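Local coordinates for protein FeeM (PDB 2G0B) that probably catalyses the transfer of a fatty acyl chain from acyl carrier protein to the amino group of tyrosine, giving N-acyl tyrosines, at residues 143-148 / 171-176; 78-83 / 161-166; 59-64 / 100-105. One frame throughout, in Å; residues are numbered along the deposited sequence.

Contact 1: residues 143-148 / 171-176; sequences INPKHD and PAIARA. With NLT (N-dodecanoyl-L-tyrosine), chain I.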
loop_
_atom_site.group_PDB
_atom_site.type_symbol
_atom_site.label_atom_id
_atom_site.label_comp_id
_atom_site.label_asym_id
_atom_site.label_seq_id
_atom_site.Cartn_x
_atom_site.Cartn_y
_atom_site.Cartn_z
ATOM N N ILE A 143 1.624 6.567 5.770
ATOM C CA ILE A 143 2.477 5.568 6.400
ATOM C C ILE A 143 2.846 5.935 7.832
ATOM O O ILE A 143 2.917 7.119 8.190
ATOM C CB ILE A 143 3.771 5.404 5.575
ATOM C CG1 ILE A 143 4.273 6.763 5.092
ATOM C CG2 ILE A 143 3.534 4.520 4.396
ATOM C CD1 ILE A 143 5.708 6.998 5.371
ATOM N N ASN A 144 3.099 4.919 8.645
ATOM C CA ASN A 144 3.637 5.136 9.967
ATOM C C ASN A 144 5.023 5.759 9.853
ATOM O O ASN A 144 5.834 5.298 9.044
ATOM C CB ASN A 144 3.728 3.821 10.711
ATOM C CG ASN A 144 3.970 4.008 12.167
ATOM O OD1 ASN A 144 5.100 4.221 12.594
ATOM N ND2 ASN A 144 2.903 3.977 12.952
ATOM N N PRO A 145 5.300 6.800 10.652
ATOM C CA PRO A 145 6.580 7.517 10.597
ATOM C C PRO A 145 7.842 6.650 10.653
ATOM O O PRO A 145 8.913 7.152 10.328
ATOM C CB PRO A 145 6.521 8.415 11.830
ATOM C CG PRO A 145 5.101 8.624 12.070
ATOM C CD PRO A 145 4.390 7.398 11.648
ATOM N N LYS A 146 7.723 5.382 11.045
ATOM C CA LYS A 146 8.907 4.523 11.171
ATOM C C LYS A 146 9.449 4.061 9.828
ATOM O O LYS A 146 10.644 3.771 9.703
ATOM C CB LYS A 146 8.672 3.338 12.128
ATOM C CG LYS A 146 7.664 2.308 11.666
ATOM C CD LYS A 146 7.043 1.611 12.856
ATOM C CE LYS A 146 6.202 0.437 12.446
ATOM N NZ LYS A 146 6.100 -0.537 13.570
ATOM N N HIS A 147 8.583 4.036 8.820
ATOM C CA HIS A 147 8.989 3.645 7.476
ATOM C C HIS A 147 9.171 4.845 6.568
ATOM O O HIS A 147 9.343 4.695 5.370
ATOM C CB HIS A 147 7.974 2.688 6.879
ATOM C CG HIS A 147 7.765 1.458 7.694
ATOM N ND1 HIS A 147 8.729 0.478 7.818
ATOM C CD2 HIS A 147 6.717 1.056 8.448
ATOM C CE1 HIS A 147 8.274 -0.484 8.603
ATOM N NE2 HIS A 147 7.059 -0.153 9.004
ATOM N N ASP A 148 9.166 6.032 7.160
ATOM C CA ASP A 148 9.246 7.279 6.411
ATOM C C ASP A 148 10.483 7.351 5.542
ATOM O O ASP A 148 10.408 7.685 4.360
ATOM C CB ASP A 148 9.218 8.471 7.358
ATOM C CG ASP A 148 9.187 9.782 6.631
ATOM O OD1 ASP A 148 10.024 10.660 6.936
ATOM O OD2 ASP A 148 8.362 10.027 5.730
ATOM N N PRO A 171 0.006 7.796 14.378
ATOM C CA PRO A 171 0.561 8.909 13.590
ATOM C C PRO A 171 0.744 8.525 12.132
ATOM O O PRO A 171 0.928 7.335 11.835
ATOM C CB PRO A 171 1.931 9.140 14.229
ATOM C CG PRO A 171 1.868 8.470 15.540
ATOM C CD PRO A 171 0.971 7.304 15.381
ATOM N N ALA A 172 0.702 9.512 11.235
ATOM C CA ALA A 172 0.902 9.268 9.796
ATOM C C ALA A 172 1.464 10.487 9.067
ATOM O O ALA A 172 1.127 11.624 9.408
ATOM C CB ALA A 172 -0.410 8.827 9.142
ATOM N N ILE A 173 2.338 10.247 8.082
ATOM C CA ILE A 173 2.681 11.273 7.083
ATOM C C ILE A 173 2.208 10.825 5.721
ATOM O O ILE A 173 2.113 9.626 5.458
ATOM C CB ILE A 173 4.224 11.612 7.038
ATOM C CG1 ILE A 173 5.057 10.380 6.851
ATOM C CG2 ILE A 173 4.690 12.249 8.314
ATOM C CD1 ILE A 173 5.920 10.114 8.075
ATOM N N ALA A 174 1.908 11.783 4.853
ATOM C CA ALA A 174 1.484 11.471 3.491
ATOM C C ALA A 174 2.631 11.655 2.533
ATOM O O ALA A 174 3.347 12.655 2.595
ATOM C CB ALA A 174 0.326 12.332 3.084
ATOM N N ARG A 175 2.829 10.656 1.674
ATOM C CA ARG A 175 3.823 10.717 0.607
ATOM C C ARG A 175 3.186 10.322 -0.723
ATOM O O ARG A 175 2.254 9.532 -0.764
ATOM C CB ARG A 175 5.028 9.809 0.903
ATOM C CG ARG A 175 5.624 9.959 2.280
ATOM C CD ARG A 175 7.010 9.360 2.443
ATOM N NE ARG A 175 8.026 10.192 1.815
ATOM C CZ ARG A 175 8.849 10.998 2.465
ATOM N NH1 ARG A 175 8.795 11.092 3.774
ATOM N NH2 ARG A 175 9.733 11.721 1.795
ATOM N N ALA A 176 3.695 10.886 -1.806
ATOM C CA ALA A 176 3.190 10.585 -3.132
ATOM C C ALA A 176 4.339 10.428 -4.105
ATOM O O ALA A 176 5.431 10.953 -3.869
ATOM C CB ALA A 176 2.254 11.664 -3.591
HETATM N N NLT I . -0.796 2.387 5.466
HETATM C C1 NLT I . -0.120 1.490 4.738
HETATM O OL NLT I . -0.383 0.292 4.721
HETATM C C2 NLT I . 1.043 2.037 3.925
HETATM C C3 NLT I . 1.092 1.471 2.500
HETATM C C4 NLT I . 2.503 1.572 1.897
HETATM C C5 NLT I . 2.554 0.980 0.484
HETATM C C6 NLT I . 3.819 1.371 -0.280
HETATM C C7 NLT I . 3.686 1.084 -1.777
HETATM C C8 NLT I . 5.051 1.021 -2.452
HETATM C C9 NLT I . 4.964 0.801 -3.969
HETATM C C10 NLT I . 6.024 1.665 -4.650
HETATM C C11 NLT I . 5.973 1.642 -6.178
HETATM C C12 NLT I . 7.236 2.290 -6.748
HETATM C CA NLT I . -1.873 2.060 6.402
HETATM C CB NLT I . -2.380 3.328 7.082
HETATM C CG NLT I . -1.584 3.645 8.330
HETATM C CD2 NLT I . -1.528 2.736 9.379
HETATM C CE2 NLT I . -0.798 3.033 10.516
HETATM C CZ NLT I . -0.139 4.242 10.613
HETATM C CE1 NLT I . -0.187 5.153 9.566
HETATM C CD1 NLT I . -0.912 4.856 8.424
HETATM O OH NLT I . 0.556 4.524 11.705
HETATM C C NLT I . -3.054 1.431 5.724
HETATM O O NLT I . -3.363 1.837 4.583
HETATM O O2 NLT I . -3.693 0.525 6.319
#
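The phenol end of the pocket for the product N-dodecanoyl-L-tyrosine (NLT) is built where N144 meets P171. Two bonds grip the phenolic oxygen: NLT OH accepts from N144 ND2 at 2.7 Å and donates to P171 O at 2.8 Å. One donor and one acceptor thus use the hydroxyl in both its roles. The amide reaches it because CG of N144 stands anti to the backbone N (chi1 -167°). Its other end is held too, since N144 OD1 accepts from K146 N in an Asx turn, a second-shell bond that helps hold the rotation of the amide. A172 adds an apolar touch, its CB lying 3.7 Å from ring carbon CE1 of NLT.

In the acetyltransferase-type fold this is where strand 138-143 ends beside strand 170-178, running antiparallel to it. I143 and I173 form a hydrogen-bonded pair, with I143 N to I173 O at 3.1 Å and I173 N to I143 O at 3.2 Å. The two branches of I143 divide the work: CG2 meets the start of the acyl chain, 3.5 Å from NLT C2, while CD1, at the end of the CG1 branch, lies against I173 CG1 at 3.7 Å. P145 crosses P171 at about a right angle, and its CB also approaches the CD1 methyl of I173. Further along, the D148 carboxylate is turned to the R175 guanidinium in a salt bridge whose detailed geometry is doubtful; R175 NE is bonded to F156 O.

Contact 2: residues 78-83 / 161-166; sequences SIYAVE and ALKHYG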
loop_
_atom_site.group_PDB
_atom_site.type_symbol
_atom_site.label_atom_id
_atom_site.label_comp_id
_atom_site.label_asym_id
_atom_site.label_seq_id
_atom_site.Cartn_x
_atom_site.Cartn_y
_atom_site.Cartn_z
ATOM N N SER A 78 -9.907 11.796 4.923
ATOM C CA SER A 78 -10.266 12.157 6.293
ATOM C C SER A 78 -9.169 12.989 6.973
ATOM O O SER A 78 -9.439 13.718 7.923
ATOM C CB SER A 78 -10.603 10.909 7.121
ATOM O OG SER A 78 -9.448 10.137 7.385
ATOM N N ILE A 79 -7.950 12.906 6.442
ATOM C CA ILE A 79 -6.795 13.575 7.027
ATOM C C ILE A 79 -6.081 14.500 6.035
ATOM O O ILE A 79 -5.682 15.616 6.393
ATOM C CB ILE A 79 -5.800 12.512 7.615
ATOM C CG1 ILE A 79 -6.429 11.783 8.808
ATOM C CG2 ILE A 79 -4.503 13.150 8.061
ATOM C CD1 ILE A 79 -7.001 12.712 9.947
ATOM N N TYR A 80 -5.946 14.051 4.790
ATOM C CA TYR A 80 -5.141 14.767 3.808
ATOM C C TYR A 80 -5.912 15.227 2.569
ATOM O O TYR A 80 -5.342 15.305 1.486
ATOM C CB TYR A 80 -3.954 13.906 3.372
ATOM C CG TYR A 80 -2.990 13.563 4.471
ATOM C CD1 TYR A 80 -2.799 12.240 4.864
ATOM C CD2 TYR A 80 -2.246 14.553 5.101
ATOM C CE1 TYR A 80 -1.902 11.914 5.865
ATOM C CE2 TYR A 80 -1.346 14.241 6.104
ATOM C CZ TYR A 80 -1.179 12.920 6.481
ATOM O OH TYR A 80 -0.297 12.614 7.477
ATOM N N ALA A 81 -7.191 15.550 2.733
ATOM C CA ALA A 81 -8.028 16.011 1.614
ATOM C C ALA A 81 -7.457 17.230 0.880
ATOM O O ALA A 81 -7.291 17.198 -0.340
ATOM C CB ALA A 81 -9.436 16.298 2.088
ATOM N N VAL A 82 -7.134 18.288 1.629
ATOM C CA VAL A 82 -6.699 19.558 1.023
ATOM C C VAL A 82 -5.303 19.485 0.426
ATOM O O VAL A 82 -4.915 20.332 -0.384
ATOM C CB VAL A 82 -6.805 20.771 2.004
ATOM C CG1 VAL A 82 -8.261 21.183 2.189
ATOM C CG2 VAL A 82 -6.152 20.461 3.339
ATOM N N GLU A 83 -4.564 18.453 0.799
ATOM C CA GLU A 83 -3.256 18.209 0.228
ATOM C C GLU A 83 -3.392 17.583 -1.151
ATOM O O GLU A 83 -2.460 17.627 -1.945
ATOM C CB GLU A 83 -2.437 17.310 1.155
ATOM C CG GLU A 83 -1.736 18.072 2.281
ATOM C CD GLU A 83 -2.528 18.128 3.603
ATOM O OE1 GLU A 83 -3.797 18.070 3.593
ATOM O OE2 GLU A 83 -1.868 18.255 4.662
ATOM N N ALA A 161 1.877 16.611 6.267
ATOM C CA ALA A 161 2.568 16.670 7.554
ATOM C C ALA A 161 2.275 15.452 8.433
ATOM O O ALA A 161 1.413 14.625 8.116
ATOM C CB ALA A 161 2.199 17.916 8.268
ATOM N N LEU A 162 3.020 15.343 9.527
ATOM C CA LEU A 162 2.790 14.319 10.524
ATOM C C LEU A 162 1.539 14.658 11.329
ATOM O O LEU A 162 1.522 15.623 12.101
ATOM C CB LEU A 162 4.016 14.187 11.431
ATOM C CG LEU A 162 3.963 13.285 12.669
ATOM C CD1 LEU A 162 3.496 11.908 12.331
ATOM C CD2 LEU A 162 5.326 13.221 13.303
ATOM N N LYS A 163 0.485 13.880 11.117
ATOM C CA LYS A 163 -0.797 14.123 11.763
ATOM C C LYS A 163 -1.243 12.881 12.504
ATOM O O LYS A 163 -0.579 11.870 12.467
ATOM C CB LYS A 163 -1.851 14.526 10.724
ATOM C CG LYS A 163 -1.588 15.851 10.069
ATOM C CD LYS A 163 -2.655 16.202 9.058
ATOM C CE LYS A 163 -2.174 17.306 8.109
ATOM N NZ LYS A 163 -3.271 17.810 7.233
ATOM N N HIS A 164 -2.363 12.973 13.199
ATOM C CA HIS A 164 -2.955 11.810 13.815
ATOM C C HIS A 164 -4.012 11.257 12.876
ATOM O O HIS A 164 -4.967 11.951 12.525
ATOM C CB HIS A 164 -3.578 12.166 15.165
ATOM C CG HIS A 164 -4.434 11.081 15.734
ATOM N ND1 HIS A 164 -3.910 9.978 16.367
ATOM C CD2 HIS A 164 -5.776 10.915 15.741
ATOM C CE1 HIS A 164 -4.892 9.186 16.756
ATOM N NE2 HIS A 164 -6.035 9.730 16.383
ATOM N N TYR A 165 -3.824 10.012 12.456
ATOM C CA TYR A 165 -4.773 9.335 11.587
ATOM C C TYR A 165 -5.805 8.648 12.469
ATOM O O TYR A 165 -5.532 7.597 13.042
ATOM C CB TYR A 165 -4.035 8.321 10.707
ATOM C CG TYR A 165 -4.776 7.842 9.463
ATOM C CD1 TYR A 165 -6.022 8.364 9.104
ATOM C CD2 TYR A 165 -4.215 6.852 8.637
ATOM C CE1 TYR A 165 -6.685 7.921 7.956
ATOM C CE2 TYR A 165 -4.872 6.404 7.497
ATOM C CZ TYR A 165 -6.103 6.935 7.165
ATOM O OH TYR A 165 -6.746 6.490 6.042
ATOM N N GLY A 166 -6.983 9.269 12.590
ATOM C CA GLY A 166 -8.042 8.795 13.476
ATOM C C GLY A 166 -8.528 7.390 13.167
ATOM O O GLY A 166 -8.780 6.600 14.087
#
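Y80 and K163 bring helix 77-89 against strand 157-165, the edge strand of the mixed sheet in this acetyltransferase-type fold, with the helical segment and the strand running 141° apart. Two polar side chains bridge the segments. Y80 OH donates to A161 O at 2.7 Å, meeting the carbonyl almost head-on (C=O...donor angle 174°), with the oxygen at the edge of the ring and near its plane. K163, extended beyond CG, slides past Y80 in the opposite direction and delivers NZ to E83 OE2 at 3.0 Å, a salt bridge on the syn lone pair of the carboxylate; a weak bond to I79 O, 3.4 Å from K163 NZ, adds a second acceptor for the ammonium. S78 OG and Y165 OH each make a weak hydrogen bond to P75 O.

The apolar contacts centre on the two branches of I79. CG2, anti to the backbone N, sits over the centre of one face of the Y80 ring and also meets K163 CD at 3.7 Å. CG1 lies 3.5 Å from Y165 CD1, the two side chains crossing at a slant.

Y165 itself packs on A172 and borders the bound product, and S78 OG lies in the plane of the Y165 ring, 3.6 Å from CE1.

Contact 3: residues 59-64 / 100-105; sequences VLYGTI and FAMDHT. With NLT (N-dodecanoyl-L-tyrosine), chain I.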
loop_
_atom_site.group_PDB
_atom_site.type_symbol
_atom_site.label_atom_id
_atom_site.label_comp_id
_atom_site.label_asym_id
_atom_site.label_seq_id
_atom_site.Cartn_x
_atom_site.Cartn_y
_atom_site.Cartn_z
ATOM N N VAL A 59 0.241 -20.780 0.955
ATOM C CA VAL A 59 -0.350 -20.092 2.104
ATOM C C VAL A 59 -0.048 -18.616 2.023
ATOM O O VAL A 59 1.062 -18.220 1.700
ATOM C CB VAL A 59 -0.007 -20.711 3.513
ATOM C CG1 VAL A 59 0.244 -22.188 3.414
ATOM C CG2 VAL A 59 1.146 -20.012 4.167
ATOM N N LEU A 60 -1.078 -17.810 2.240
ATOM C CA LEU A 60 -0.980 -16.371 2.102
ATOM C C LEU A 60 -0.315 -15.791 3.310
ATOM O O LEU A 60 -0.732 -16.060 4.440
ATOM C CB LEU A 60 -2.374 -15.769 1.925
ATOM C CG LEU A 60 -2.506 -14.274 1.662
ATOM C CD1 LEU A 60 -2.072 -13.942 0.271
ATOM C CD2 LEU A 60 -3.923 -13.851 1.874
ATOM N N TYR A 61 0.727 -14.998 3.085
ATOM C CA TYR A 61 1.432 -14.375 4.191
ATOM C C TYR A 61 1.503 -12.866 4.127
ATOM O O TYR A 61 1.798 -12.220 5.126
ATOM C CB TYR A 61 2.819 -15.001 4.415
ATOM C CG TYR A 61 3.896 -14.677 3.396
ATOM C CD1 TYR A 61 4.781 -13.612 3.597
ATOM C CD2 TYR A 61 4.096 -15.495 2.280
ATOM C CE1 TYR A 61 5.802 -13.340 2.689
ATOM C CE2 TYR A 61 5.118 -15.237 1.363
ATOM C CZ TYR A 61 5.969 -14.160 1.577
ATOM O OH TYR A 61 6.973 -13.884 0.683
ATOM N N GLY A 62 1.207 -12.300 2.968
ATOM C CA GLY A 62 1.314 -10.866 2.796
ATOM C C GLY A 62 0.326 -10.346 1.805
ATOM O O GLY A 62 -0.061 -11.049 0.885
ATOM N N THR A 63 -0.086 -9.101 1.985
ATOM C CA THR A 63 -1.098 -8.508 1.123
ATOM C C THR A 63 -0.909 -7.011 0.968
ATOM O O THR A 63 -0.335 -6.357 1.833
ATOM C CB THR A 63 -2.513 -8.829 1.650
ATOM O OG1 THR A 63 -3.474 -8.069 0.919
ATOM C CG2 THR A 63 -2.700 -8.344 3.081
ATOM N N ILE A 64 -1.362 -6.487 -0.166
ATOM C CA ILE A 64 -1.374 -5.045 -0.425
ATOM C C ILE A 64 -2.529 -4.718 -1.360
ATOM O O ILE A 64 -2.843 -5.490 -2.256
ATOM C CB ILE A 64 0.014 -4.548 -1.007
ATOM C CG1 ILE A 64 0.165 -3.036 -0.846
ATOM C CG2 ILE A 64 0.199 -4.957 -2.471
ATOM C CD1 ILE A 64 1.602 -2.556 -0.872
ATOM N N PHE A 100 -1.386 -2.597 3.414
ATOM C CA PHE A 100 -0.169 -3.367 3.270
ATOM C C PHE A 100 0.148 -4.045 4.602
ATOM O O PHE A 100 0.261 -3.381 5.640
ATOM C CB PHE A 100 0.977 -2.453 2.835
ATOM C CG PHE A 100 2.329 -3.108 2.870
ATOM C CD1 PHE A 100 2.537 -4.340 2.284
ATOM C CD2 PHE A 100 3.397 -2.472 3.469
ATOM C CE1 PHE A 100 3.767 -4.931 2.319
ATOM C CE2 PHE A 100 4.640 -3.061 3.504
ATOM C CZ PHE A 100 4.825 -4.289 2.929
ATOM N N ALA A 101 0.266 -5.369 4.567
ATOM C CA ALA A 101 0.521 -6.154 5.764
ATOM C C ALA A 101 1.210 -7.446 5.414
ATOM O O ALA A 101 0.942 -8.029 4.373
ATOM C CB ALA A 101 -0.787 -6.436 6.516
ATOM N N MET A 102 2.136 -7.862 6.278
ATOM C CA MET A 102 2.833 -9.136 6.155
ATOM C C MET A 102 2.729 -9.835 7.490
ATOM O O MET A 102 2.811 -9.190 8.529
ATOM C CB MET A 102 4.321 -8.926 5.823
ATOM C CG MET A 102 4.624 -7.968 4.671
ATOM S SD MET A 102 4.998 -8.825 3.177
ATOM C CE MET A 102 6.560 -9.588 3.568
ATOM N N ASP A 103 2.548 -11.148 7.470
ATOM C CA ASP A 103 2.541 -11.942 8.695
ATOM C C ASP A 103 3.931 -12.541 8.923
ATOM O O ASP A 103 4.340 -13.468 8.207
ATOM C CB ASP A 103 1.478 -13.047 8.610
ATOM C CG ASP A 103 1.283 -13.799 9.937
ATOM O OD1 ASP A 103 1.874 -13.406 10.973
ATOM O OD2 ASP A 103 0.542 -14.797 10.033
ATOM N N HIS A 104 4.636 -12.030 9.941
ATOM C CA HIS A 104 6.029 -12.419 10.215
ATOM C C HIS A 104 6.200 -13.889 10.650
ATOM O O HIS A 104 7.303 -14.446 10.565
ATOM C CB HIS A 104 6.678 -11.458 11.239
ATOM C CG HIS A 104 6.446 -11.847 12.675
ATOM N ND1 HIS A 104 5.367 -11.394 13.406
ATOM C CD2 HIS A 104 7.149 -12.658 13.508
ATOM C CE1 HIS A 104 5.415 -11.907 14.624
ATOM N NE2 HIS A 104 6.487 -12.676 14.711
ATOM N N THR A 105 5.115 -14.502 11.124
ATOM C CA THR A 105 5.165 -15.888 11.576
ATOM C C THR A 105 5.167 -16.865 10.411
ATOM O O THR A 105 5.712 -17.958 10.521
ATOM C CB THR A 105 4.003 -16.212 12.549
ATOM O OG1 THR A 105 2.756 -15.924 11.915
ATOM C CG2 THR A 105 4.017 -15.280 13.746
HETATM N N NLT I . -0.796 2.387 5.466
HETATM C C1 NLT I . -0.120 1.490 4.738
HETATM O OL NLT I . -0.383 0.292 4.721
HETATM C C2 NLT I . 1.043 2.037 3.925
HETATM C C3 NLT I . 1.092 1.471 2.500
HETATM C C4 NLT I . 2.503 1.572 1.897
HETATM C C5 NLT I . 2.554 0.980 0.484
HETATM C C6 NLT I . 3.819 1.371 -0.280
HETATM C C7 NLT I . 3.686 1.084 -1.777
HETATM C C8 NLT I . 5.051 1.021 -2.452
HETATM C C9 NLT I . 4.964 0.801 -3.969
HETATM C C10 NLT I . 6.024 1.665 -4.650
HETATM C C11 NLT I . 5.973 1.642 -6.178
HETATM C C12 NLT I . 7.236 2.290 -6.748
HETATM C CA NLT I . -1.873 2.060 6.402
HETATM C CB NLT I . -2.380 3.328 7.082
HETATM C CG NLT I . -1.584 3.645 8.330
HETATM C CD2 NLT I . -1.528 2.736 9.379
HETATM C CE2 NLT I . -0.798 3.033 10.516
HETATM C CZ NLT I . -0.139 4.242 10.613
HETATM C CE1 NLT I . -0.187 5.153 9.566
HETATM C CD1 NLT I . -0.912 4.856 8.424
HETATM O OH NLT I . 0.556 4.524 11.705
HETATM C C NLT I . -3.054 1.431 5.724
HETATM O O NLT I . -3.363 1.837 4.583
HETATM O O2 NLT I . -3.693 0.525 6.319
#
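I64 and F100 pack together beside the acyl chain of the bound N-dodecanoyl-L-tyrosine (NLT). I64 CD1 lies 3.7 Å from F100 CD1 and 3.9 Å from NLT C5, so a single methyl touches both ring and ligand. F100 N gives a weak hydrogen bond to the product amide oxygen, NLT OL, at 3.3 Å.

Antiparallel pairing of strands 59-68 and 94-102 sets these groups in place. T63 and A101 are a hydrogen-bonded pair, with T63 N to A101 O at 2.8 Å and A101 N to T63 O at 3.0 Å; D103 N to Y61 O, at 2.7 Å, continues the ladder. Between them G62 faces M102 as a non-hydrogen-bonded pair. M102 bends at chi2 and chi3 to carry its CE to the edge of the Y61 ring, 3.9 Å from CE1.

Farther out, Y61 and G62 both face L54 of strand 49-56, the other neighbour of strand 59-68, in a classic beta bulge, and Y61 OH is hydrogen-bonded to K7 NZ. T63 OG1 is bonded to F52 O, while F124 of helix 121-133 meets both I64 and the F100 ring.

If the thioester oxygen of the donor lay where NLT OL does, the F100 N-H could help polarise it, as a backbone N-H does in related acetyltransferases.

From the N terminus, 59-64 opens contact 3 and 78-83 opens contact 2 before 100-105 closes contact 3, so these two loops cross. Residues 143-148 then open contact 1; 161-166 closes contact 2 and 171-176 closes contact 1, a second crossing. Contacts 3 and 1 follow in series. Contact 3 joins two neighbouring strands of the sheet, contact 1 the end of strand 138-143 to strand 170-178, and contact 2 brings helix 77-89 to the edge strand 157-165. Contacts 1 and 2 touch, A172 O lying 2.9 Å from K163 N in a probable hydrogen bond. Contacts 1 and 3, with centres about 20 Å apart, do not touch, but both border the bound product.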